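Local coordinates for protein lectin (Pleurotus ostreatus, PDB 6T0Q) that probably binds galactose and N-acetylgalactosamine-type sugars through two calcium-containing carbohydrate-binding modules of beta-sandwich build, at residues L195-N206 against E331-V341; G214-V222 against Q321-W330. All coordinates share one frame; numbering follows the deposited sequence. Where two conformers were deposited one is given.

From the N terminus, the chain first builds one calcium-bearing half and then enters the second, to which both contacts belong. Segment 195-206 enters through the turn L195-S198 into the short strand 199-202; strand 214-222 is the next strand, after the turn T203-N206 and a loop. The chain then runs through the strands that carry the second calcium site before returning as loop 321-330, which closes contact 2 on strand 214-222. It continues straight into 331-341, which closes contact 1, so contact 2 is nested inside the larger loop. Both reach one antiparallel sheet: contact 1 joins strand 199-202 to 331-338, while contact 2 lays a loop against 214-222. A D205-R216 salt bridge links the two.

Contact 1: residues L195-N206 against E331-V341; sequences LRGSNWIWTSDN and ESAKIIGAFGV
L195 packs over one face of the F339 ring, its CB lying 3.6 Å from the ring centroid and only 8° off the normal. Beside it, the backbone N of F339 bonds to the O of S198. The tightly packed side holds the buried L195, W200, I201 and W202. W200 and W202 share one face of the sheet; the W200 ring stacks on that of W344, and a water joins its NE1 to the N of G340 and the O of V341. I201 reaches the opposite face, its CD1 3.8 Å from CB of A333. The strand pair belongs to the antiparallel sheet of the second half, where W202 packs on N281, a ligand of the second calcium, its side chain about 7 Å from the ion. The pairing carries a classic beta bulge: I336 and G337 both face W200, whose O accepts from the N of I336 at 2.8 Å and only weakly from the N of G337. Past the bulge, W202 and K334 exchange two backbone bonds, and I336 CD1 comes within 3.6 Å of CG of the buried N206, the side chains crossing almost perpendicularly. The outward side is looser. There K334, extended with CG anti to its N (chi1 178°), delivers NZ to the O of N206 at 2.7 Å, and a water bridges NZ to the O of S204. E331 grips S204 twice: OG donates to the syn lone pair of OE1 at 2.6 Å, while the backbone N approaches OE2 from above the carboxylate plane, 3.2 Å away. The exposed I335 lies obliquely across the N199 amide.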
loop_
_atom_site.group_PDB
_atom_site.type_symbol
_atom_site.label_atom_id
_atom_site.label_comp_id
_atom_site.label_asym_id
_atom_site.label_seq_id
_atom_site.Cartn_x
_atom_site.Cartn_y
_atom_site.Cartn_z
ATOM N N LEU A 195 -7.202 16.051 21.112
ATOM C CA LEU A 195 -7.035 17.008 20.022
ATOM C C LEU A 195 -5.757 17.817 20.183
ATOM O O LEU A 195 -5.187 18.283 19.186
ATOM C CB LEU A 195 -8.242 17.945 19.937
ATOM C CG LEU A 195 -9.511 17.269 19.424
ATOM C CD1 LEU A 195 -10.651 18.265 19.414
ATOM C CD2 LEU A 195 -9.277 16.650 18.027
ATOM N N ARG A 196 -5.300 17.994 21.420
ATOM C CA ARG A 196 -3.937 18.432 21.659
ATOM C C ARG A 196 -2.980 17.561 20.855
ATOM O O ARG A 196 -3.089 16.332 20.867
ATOM C CB ARG A 196 -3.628 18.339 23.154
ATOM C CG ARG A 196 -2.206 18.718 23.527
ATOM C CD ARG A 196 -1.971 18.497 25.022
ATOM N NE ARG A 196 -2.981 19.149 25.852
ATOM C CZ ARG A 196 -2.773 20.271 26.535
ATOM N NH1 ARG A 196 -1.586 20.866 26.475
ATOM N NH2 ARG A 196 -3.748 20.801 27.269
ATOM N N GLY A 197 -2.067 18.198 20.124
ATOM C CA GLY A 197 -1.212 17.488 19.191
ATOM C C GLY A 197 -1.712 17.480 17.759
ATOM O O GLY A 197 -0.948 17.120 16.855
ATOM N N SER A 198 -2.962 17.866 17.523
ATOM C CA SER A 198 -3.505 17.989 16.177
ATOM C C SER A 198 -3.630 19.461 15.800
ATOM O O SER A 198 -3.461 20.359 16.631
ATOM C CB SER A 198 -4.865 17.286 16.072
ATOM O OG SER A 198 -4.742 15.923 16.426
ATOM N N ASN A 199 -3.916 19.706 14.520
ATOM C CA ASN A 199 -4.005 21.064 13.993
ATOM C C ASN A 199 -5.319 21.279 13.264
ATOM O O ASN A 199 -5.819 20.382 12.578
ATOM C CB ASN A 199 -2.874 21.380 12.994
ATOM C CG ASN A 199 -1.514 21.102 13.553
ATOM O OD1 ASN A 199 -0.947 21.929 14.257
ATOM N ND2 ASN A 199 -0.980 19.920 13.253
ATOM N N TRP A 200 -5.856 22.488 13.384
ATOM C CA TRP A 200 -6.859 22.930 12.433
ATOM C C TRP A 200 -6.182 23.163 11.088
ATOM O O TRP A 200 -5.169 23.869 11.013
ATOM C CB TRP A 200 -7.522 24.217 12.913
ATOM C CG TRP A 200 -8.262 24.115 14.221
ATOM C CD1 TRP A 200 -7.771 24.383 15.469
ATOM C CD2 TRP A 200 -9.637 23.756 14.399
ATOM N NE1 TRP A 200 -8.759 24.210 16.414
ATOM C CE2 TRP A 200 -9.914 23.828 15.781
ATOM C CE3 TRP A 200 -10.663 23.389 13.521
ATOM C CZ2 TRP A 200 -11.175 23.544 16.309
ATOM C CZ3 TRP A 200 -11.918 23.109 14.048
ATOM C CH2 TRP A 200 -12.160 23.190 15.431
ATOM N N ILE A 201 -6.711 22.547 10.031
ATOM C CA ILE A 201 -6.172 22.729 8.689
ATOM C C ILE A 201 -7.278 23.239 7.773
ATOM O O ILE A 201 -8.471 23.148 8.079
ATOM C CB ILE A 201 -5.542 21.437 8.106
ATOM C CG1 ILE A 201 -6.592 20.324 7.954
ATOM C CG2 ILE A 201 -4.372 20.970 8.978
ATOM C CD1 ILE A 201 -6.045 19.050 7.274
ATOM N N TRP A 202 -6.860 23.784 6.634
ATOM C CA TRP A 202 -7.782 24.188 5.579
ATOM C C TRP A 202 -6.988 24.252 4.280
ATOM O O TRP A 202 -5.793 23.941 4.250
ATOM C CB TRP A 202 -8.454 25.529 5.903
ATOM C CG TRP A 202 -9.782 25.735 5.210
ATOM C CD1 TRP A 202 -10.052 26.602 4.175
ATOM C CD2 TRP A 202 -11.020 25.068 5.506
ATOM N NE1 TRP A 202 -11.380 26.516 3.825
ATOM C CE2 TRP A 202 -11.993 25.578 4.620
ATOM C CE3 TRP A 202 -11.400 24.092 6.443
ATOM C CZ2 TRP A 202 -13.320 25.143 4.638
ATOM C CZ3 TRP A 202 -12.715 23.661 6.459
ATOM C CH2 TRP A 202 -13.662 24.191 5.564
ATOM N N THR A 203 -7.663 24.632 3.196
ATOM C CA THR A 203 -6.928 24.975 1.988
ATOM C C THR A 203 -6.251 26.331 2.173
ATOM O O THR A 203 -6.550 27.087 3.105
ATOM C CB THR A 203 -7.849 24.989 0.767
ATOM O OG1 THR A 203 -9.130 25.512 1.139
ATOM C CG2 THR A 203 -8.021 23.583 0.211
ATOM N N SER A 204 -5.327 26.644 1.266
ATOM C CA SER A 204 -4.470 27.807 1.448
ATOM C C SER A 204 -5.159 29.131 1.118
ATOM O O SER A 204 -4.520 30.179 1.245
ATOM C CB SER A 204 -3.191 27.648 0.616
ATOM O OG SER A 204 -3.500 27.468 -0.751
ATOM N N ASP A 205 -6.438 29.120 0.718
ATOM C CA ASP A 205 -7.219 30.353 0.640
ATOM C C ASP A 205 -7.697 30.828 2.007
ATOM O O ASP A 205 -8.363 31.862 2.093
ATOM C CB ASP A 205 -8.423 30.177 -0.299
ATOM C CG ASP A 205 -9.318 29.003 0.093
ATOM O OD1 ASP A 205 -8.967 28.248 1.029
ATOM O OD2 ASP A 205 -10.382 28.832 -0.539
ATOM N N ASN A 206 -7.393 30.091 3.073
ATOM C CA ASN A 206 -7.698 30.516 4.438
ATOM C C ASN A 206 -6.573 31.449 4.878
ATOM O O ASN A 206 -5.476 30.997 5.219
ATOM C CB ASN A 206 -7.819 29.296 5.352
ATOM C CG ASN A 206 -8.403 29.621 6.716
ATOM O OD1 ASN A 206 -8.133 30.672 7.281
ATOM N ND2 ASN A 206 -9.202 28.696 7.263
ATOM N N GLU A 331 -3.009 20.216 -3.166
ATOM C CA GLU A 331 -1.943 20.895 -2.445
ATOM C C GLU A 331 -1.771 20.302 -1.050
ATOM O O GLU A 331 -2.647 19.611 -0.527
ATOM C CB GLU A 331 -2.237 22.399 -2.334
ATOM C CG GLU A 331 -3.538 22.710 -1.569
ATOM C CD GLU A 331 -3.807 24.201 -1.379
ATOM O OE1 GLU A 331 -2.852 25.003 -1.452
ATOM O OE2 GLU A 331 -4.980 24.571 -1.150
ATOM N N SER A 332 -0.619 20.586 -0.446
ATOM C CA SER A 332 -0.453 20.358 0.982
ATOM C C SER A 332 -1.467 21.189 1.758
ATOM O O SER A 332 -1.631 22.383 1.494
ATOM C CB SER A 332 0.964 20.732 1.415
ATOM O OG SER A 332 1.900 19.820 0.888
ATOM N N ALA A 333 -2.153 20.560 2.710
ATOM C CA ALA A 333 -3.064 21.309 3.569
ATOM C C ALA A 333 -2.298 22.376 4.342
ATOM O O ALA A 333 -1.129 22.199 4.697
ATOM C CB ALA A 333 -3.781 20.366 4.548
ATOM N N LYS A 334 -2.970 23.493 4.608
ATOM C CA LYS A 334 -2.389 24.593 5.370
ATOM C C LYS A 334 -2.767 24.454 6.838
ATOM O O LYS A 334 -3.945 24.277 7.169
ATOM C CB LYS A 334 -2.880 25.941 4.841
ATOM C CG LYS A 334 -2.353 27.151 5.621
ATOM C CD LYS A 334 -2.871 28.452 5.032
ATOM C CE LYS A 334 -2.389 29.658 5.853
ATOM N NZ LYS A 334 -2.809 30.948 5.238
ATOM N N ILE A 335 -1.774 24.535 7.713
ATOM C CA ILE A 335 -2.038 24.556 9.149
ATOM C C ILE A 335 -2.534 25.947 9.523
ATOM O O ILE A 335 -1.828 26.941 9.337
ATOM C CB ILE A 335 -0.791 24.170 9.955
ATOM C CG1 ILE A 335 -0.561 22.657 9.851
ATOM C CG2 ILE A 335 -0.955 24.560 11.422
ATOM C CD1 ILE A 335 0.709 22.183 10.533
ATOM N N ILE A 336 -3.777 26.022 9.998
ATOM C CA ILE A 336 -4.312 27.288 10.481
ATOM C C ILE A 336 -3.804 27.570 11.887
ATOM O O ILE A 336 -3.450 28.707 12.215
ATOM C CB ILE A 336 -5.852 27.263 10.418
ATOM C CG1 ILE A 336 -6.323 26.790 9.038
ATOM C CG2 ILE A 336 -6.434 28.639 10.782
ATOM C CD1 ILE A 336 -5.724 27.574 7.840
ATOM N N GLY A 337 -3.749 26.539 12.729
ATOM C CA GLY A 337 -3.179 26.670 14.063
ATOM C C GLY A 337 -3.232 25.328 14.773
ATOM O O GLY A 337 -3.988 24.429 14.391
ATOM N N ALA A 338 -2.396 25.200 15.801
ATOM C CA ALA A 338 -2.493 24.013 16.643
ATOM C C ALA A 338 -3.783 24.071 17.454
ATOM O O ALA A 338 -4.329 25.146 17.702
ATOM C CB ALA A 338 -1.292 23.908 17.585
ATOM N N PHE A 339 -4.271 22.905 17.876
ATOM C CA PHE A 339 -5.476 22.884 18.703
ATOM C C PHE A 339 -5.293 23.797 19.902
ATOM O O PHE A 339 -4.266 23.744 20.580
ATOM C CB PHE A 339 -5.802 21.474 19.192
ATOM C CG PHE A 339 -6.992 21.438 20.114
ATOM C CD1 PHE A 339 -8.261 21.729 19.626
ATOM C CD2 PHE A 339 -6.843 21.164 21.466
ATOM C CE1 PHE A 339 -9.372 21.721 20.466
ATOM C CE2 PHE A 339 -7.949 21.146 22.315
ATOM C CZ PHE A 339 -9.215 21.430 21.811
ATOM N N GLY A 340 -6.289 24.655 20.146
ATOM C CA GLY A 340 -6.246 25.637 21.221
ATOM C C GLY A 340 -6.310 27.076 20.742
ATOM O O GLY A 340 -6.768 27.947 21.485
ATOM N N VAL A 341 -5.838 27.348 19.518
ATOM C CA VAL A 341 -5.821 28.722 19.027
ATOM C C VAL A 341 -7.229 29.306 18.970
ATOM O O VAL A 341 -8.223 28.597 18.748
ATOM C CB VAL A 341 -5.169 28.823 17.635
ATOM C CG1 VAL A 341 -3.682 28.516 17.710
ATOM C CG2 VAL A 341 -5.891 27.890 16.647
HETATM O O HOH W 1 -8.520 25.689 18.882
HETATM O O HOH W 2 -2.194 30.870 2.310
#

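Contact 2: residues G214-V222 against Q321-W330. With NAG (2-acetamido-2-deoxy-beta-D-glucopyranose), chain B; GOL (glycerol), chain J.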
loop_
_atom_site.group_PDB
_atom_site.type_symbol
_atom_site.label_atom_id
_atom_site.label_comp_id
_atom_site.label_asym_id
_atom_site.label_seq_id
_atom_site.Cartn_x
_atom_site.Cartn_y
_atom_site.Cartn_z
ATOM N N GLY A 214 -17.628 28.024 1.025
ATOM C CA GLY A 214 -17.588 26.899 0.103
ATOM C C GLY A 214 -17.050 25.628 0.730
ATOM O O GLY A 214 -16.678 25.613 1.911
ATOM N N SER A 215 -16.994 24.559 -0.065
ATOM C CA SER A 215 -16.569 23.244 0.392
ATOM C C SER A 215 -15.159 22.934 -0.101
ATOM O O SER A 215 -14.768 23.323 -1.205
ATOM C CB SER A 215 -17.537 22.162 -0.090
ATOM O OG SER A 215 -18.813 22.333 0.506
ATOM N N ARG A 216 -14.402 22.225 0.737
ATOM C CA ARG A 216 -13.016 21.873 0.466
ATOM C C ARG A 216 -12.808 20.413 0.832
ATOM O O ARG A 216 -13.401 19.920 1.793
ATOM C CB ARG A 216 -12.042 22.739 1.287
ATOM C CG ARG A 216 -12.258 24.250 1.153
ATOM C CD ARG A 216 -11.967 24.700 -0.275
ATOM N NE ARG A 216 -12.089 26.146 -0.438
ATOM C CZ ARG A 216 -13.084 26.751 -1.082
ATOM N NH1 ARG A 216 -14.054 26.039 -1.641
ATOM N NH2 ARG A 216 -13.096 28.073 -1.180
ATOM N N ALA A 217 -11.946 19.724 0.087
ATOM C CA ALA A 217 -11.684 18.318 0.361
ATOM C C ALA A 217 -10.272 18.121 0.897
ATOM O O ALA A 217 -9.355 18.889 0.586
ATOM C CB ALA A 217 -11.883 17.452 -0.888
ATOM N N PHE A 218 -10.118 17.071 1.712
ATOM C CA PHE A 218 -8.869 16.730 2.385
ATOM C C PHE A 218 -8.700 15.218 2.369
ATOM O O PHE A 218 -9.674 14.483 2.545
ATOM C CB PHE A 218 -8.863 17.241 3.834
ATOM C CG PHE A 218 -9.130 18.719 3.947
ATOM C CD1 PHE A 218 -10.427 19.200 4.015
ATOM C CD2 PHE A 218 -8.081 19.626 3.953
ATOM C CE1 PHE A 218 -10.680 20.562 4.102
ATOM C CE2 PHE A 218 -8.320 20.991 4.030
ATOM C CZ PHE A 218 -9.625 21.461 4.113
ATOM N N ARG A 219 -7.463 14.757 2.162
ATOM C CA ARG A 219 -7.177 13.333 2.037
ATOM C C ARG A 219 -5.918 12.965 2.803
ATOM O O ARG A 219 -4.929 13.704 2.781
ATOM C CB ARG A 219 -6.990 12.914 0.569
ATOM C CG ARG A 219 -8.259 12.902 -0.261
ATOM C CD ARG A 219 -7.933 12.663 -1.739
ATOM N NE ARG A 219 -7.220 11.401 -1.956
ATOM C CZ ARG A 219 -7.813 10.228 -2.154
ATOM N NH1 ARG A 219 -9.142 10.138 -2.159
ATOM N NH2 ARG A 219 -7.074 9.141 -2.349
ATOM N N LYS A 220 -5.951 11.806 3.452
ATOM C CA LYS A 220 -4.777 11.234 4.100
ATOM C C LYS A 220 -4.816 9.722 3.933
ATOM O O LYS A 220 -5.831 9.088 4.237
ATOM C CB LYS A 220 -4.716 11.607 5.586
ATOM C CG LYS A 220 -3.567 10.957 6.360
ATOM C CD LYS A 220 -2.214 11.584 6.016
ATOM C CE LYS A 220 -1.110 10.924 6.838
ATOM N NZ LYS A 220 0.224 11.460 6.495
ATOM N N THR A 221 -3.718 9.151 3.447
ATOM C CA THR A 221 -3.598 7.711 3.265
ATOM C C THR A 221 -2.584 7.142 4.246
ATOM O O THR A 221 -1.518 7.722 4.454
ATOM C CB THR A 221 -3.169 7.381 1.832
ATOM O OG1 THR A 221 -4.186 7.824 0.934
ATOM C CG2 THR A 221 -2.957 5.870 1.652
ATOM N N VAL A 222 -2.915 6.008 4.852
ATOM C CA VAL A 222 -1.961 5.243 5.646
ATOM C C VAL A 222 -1.757 3.908 4.942
ATOM O O VAL A 222 -2.729 3.212 4.628
ATOM C CB VAL A 222 -2.443 5.052 7.098
ATOM C CG1 VAL A 222 -1.412 4.258 7.903
ATOM C CG2 VAL A 222 -2.690 6.426 7.754
ATOM N N GLN A 321 -13.333 11.050 -2.767
ATOM C CA GLN A 321 -13.201 10.156 -1.620
ATOM C C GLN A 321 -12.703 8.735 -1.923
ATOM O O GLN A 321 -12.339 8.034 -0.966
ATOM C CB GLN A 321 -14.539 10.088 -0.862
ATOM C CG GLN A 321 -15.677 9.289 -1.513
ATOM C CD GLN A 321 -16.493 10.094 -2.511
ATOM O OE1 GLN A 321 -15.951 10.749 -3.402
ATOM N NE2 GLN A 321 -17.812 10.046 -2.361
ATOM N N PRO A 322 -12.711 8.241 -3.167
ATOM C CA PRO A 322 -12.134 6.921 -3.436
ATOM C C PRO A 322 -10.661 6.843 -3.088
ATOM O O PRO A 322 -9.917 7.834 -3.201
ATOM C CB PRO A 322 -12.365 6.742 -4.943
ATOM C CG PRO A 322 -13.729 7.235 -5.107
ATOM C CD PRO A 322 -13.834 8.434 -4.112
ATOM N N PRO A 323 -10.179 5.645 -2.742
ATOM C CA PRO A 323 -8.814 5.521 -2.204
ATOM C C PRO A 323 -7.699 5.750 -3.211
ATOM O O PRO A 323 -6.660 6.309 -2.829
ATOM C CB PRO A 323 -8.783 4.084 -1.661
ATOM C CG PRO A 323 -9.914 3.374 -2.361
ATOM C CD PRO A 323 -10.969 4.416 -2.550
ATOM N N LEU A 324 -7.856 5.334 -4.472
ATOM C CA LEU A 324 -6.734 5.326 -5.409
ATOM C C LEU A 324 -6.803 6.429 -6.463
ATOM O O LEU A 324 -6.324 6.245 -7.587
ATOM C CB LEU A 324 -6.619 3.971 -6.105
ATOM C CG LEU A 324 -6.239 2.761 -5.259
ATOM C CD1 LEU A 324 -5.902 1.590 -6.180
ATOM C CD2 LEU A 324 -5.072 3.067 -4.345
ATOM N N ILE A 325 -7.347 7.596 -6.121
ATOM C CA ILE A 325 -7.463 8.628 -7.146
ATOM C C ILE A 325 -6.095 9.231 -7.442
ATOM O O ILE A 325 -5.135 9.123 -6.661
ATOM C CB ILE A 325 -8.465 9.725 -6.751
ATOM C CG1 ILE A 325 -7.888 10.600 -5.643
ATOM C CG2 ILE A 325 -9.788 9.124 -6.309
ATOM C CD1 ILE A 325 -8.697 11.861 -5.417
ATOM N N ASP A 326 -6.013 9.883 -8.597
ATOM C CA ASP A 326 -4.861 10.694 -8.956
ATOM C C ASP A 326 -4.909 11.986 -8.154
ATOM O O ASP A 326 -5.849 12.780 -8.296
ATOM C CB ASP A 326 -4.887 10.976 -10.458
ATOM C CG ASP A 326 -3.678 11.759 -10.947
ATOM O OD1 ASP A 326 -2.781 12.103 -10.146
ATOM O OD2 ASP A 326 -3.631 12.023 -12.169
ATOM N N GLU A 327 -3.904 12.199 -7.309
ATOM C CA GLU A 327 -3.861 13.376 -6.460
ATOM C C GLU A 327 -3.088 14.525 -7.095
ATOM O O GLU A 327 -2.726 15.480 -6.398
ATOM C CB GLU A 327 -3.284 13.011 -5.091
ATOM C CG GLU A 327 -4.259 12.167 -4.280
ATOM C CD GLU A 327 -3.671 11.618 -2.997
ATOM O OE1 GLU A 327 -2.433 11.671 -2.825
ATOM O OE2 GLU A 327 -4.462 11.130 -2.162
ATOM N N PHE A 328 -2.854 14.469 -8.404
ATOM C CA PHE A 328 -2.255 15.608 -9.086
ATOM C C PHE A 328 -3.139 16.838 -8.910
ATOM O O PHE A 328 -4.368 16.762 -9.010
ATOM C CB PHE A 328 -2.058 15.303 -10.576
ATOM C CG PHE A 328 -1.346 16.397 -11.326
ATOM C CD1 PHE A 328 -2.052 17.464 -11.868
ATOM C CD2 PHE A 328 0.033 16.368 -11.476
ATOM C CE1 PHE A 328 -1.395 18.478 -12.554
ATOM C CE2 PHE A 328 0.699 17.380 -12.158
ATOM C CZ PHE A 328 -0.018 18.434 -12.697
ATOM N N GLY A 329 -2.510 17.980 -8.647
ATOM C CA GLY A 329 -3.249 19.205 -8.437
ATOM C C GLY A 329 -3.772 19.420 -7.030
ATOM O O GLY A 329 -4.278 20.510 -6.740
ATOM N N TRP A 330 -3.692 18.422 -6.152
ATOM C CA TRP A 330 -3.980 18.642 -4.740
ATOM C C TRP A 330 -2.765 19.267 -4.062
ATOM O O TRP A 330 -1.624 18.892 -4.339
ATOM C CB TRP A 330 -4.343 17.324 -4.044
ATOM C CG TRP A 330 -5.647 16.694 -4.485
ATOM C CD1 TRP A 330 -5.970 16.253 -5.748
ATOM C CD2 TRP A 330 -6.784 16.397 -3.656
ATOM N NE1 TRP A 330 -7.243 15.724 -5.752
ATOM C CE2 TRP A 330 -7.760 15.794 -4.482
ATOM C CE3 TRP A 330 -7.072 16.590 -2.297
ATOM C CZ2 TRP A 330 -9.002 15.387 -3.996
ATOM C CZ3 TRP A 330 -8.309 16.186 -1.816
ATOM C CH2 TRP A 330 -9.259 15.590 -2.666
HETATM C C1 NAG B . -19.456 18.711 0.212
HETATM C C2 NAG B . -20.213 18.323 -1.047
HETATM C C3 NAG B . -21.271 19.367 -1.352
HETATM C C4 NAG B . -22.235 19.484 -0.181
HETATM C C5 NAG B . -21.498 19.740 1.137
HETATM C C6 NAG B . -22.392 19.494 2.332
HETATM C C7 NAG B . -19.155 16.960 -2.782
HETATM C C8 NAG B . -18.217 16.940 -3.951
HETATM N N2 NAG B . -19.325 18.143 -2.184
HETATM O O3 NAG B . -21.977 18.977 -2.524
HETATM O O4 NAG B . -22.971 20.545 -0.652
HETATM O O5 NAG B . -20.379 18.852 1.306
HETATM O O6 NAG B . -22.561 20.668 3.110
HETATM O O7 NAG B . -19.732 15.945 -2.391
HETATM C C1 GOL J . -1.066 11.479 1.763
HETATM O O1 GOL J . -1.544 10.490 2.545
HETATM C C2 GOL J . -1.649 11.166 0.413
HETATM O O2 GOL J . -0.938 11.783 -0.618
HETATM C C3 GOL J . -3.125 11.630 0.546
HETATM O O3 GOL J . -3.921 10.484 0.371
#
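With CG of R219 lying beside the backbone N (chi1 -72°) and a bend at chi3 (58°), the side chain first crosses the W330 ring and then turns its guanidinium into loop 321-330. CD sits over the rim of one indole face, 3.3 Å from CH2 of W330, while A217 CB touches the same CH2 obliquely. Beyond the bend, I325 CG1 covers a guanidinium face, 3.5 Å from CZ, and acceptors line its edge. NE makes a nearly straight, charged hydrogen bond, a salt bridge, of 2.8 Å to E327 OE2 on its anti lone pair, the guanidinium and carboxylate planes being 74° apart. NH1 donates to P322 O at 2.6 Å and also to F320 O; NH2 reaches P323 O at 2.9 Å from above that carbonyl plane. E327 further accepts from a glycerol, probably from the crystallisation liquor, which also receives the N-H of T221. Strand 214-222 carries S215, part of a glycan pocket, well away from this site, and P323 and L324 pack on the second subunit. One buried arginine thus pins an irregular loop to the strand: E327 compensates its charge, and with the carbonyls of P322, P323 and F320 it satisfies the N-H groups and fixes the guanidinium's rotation.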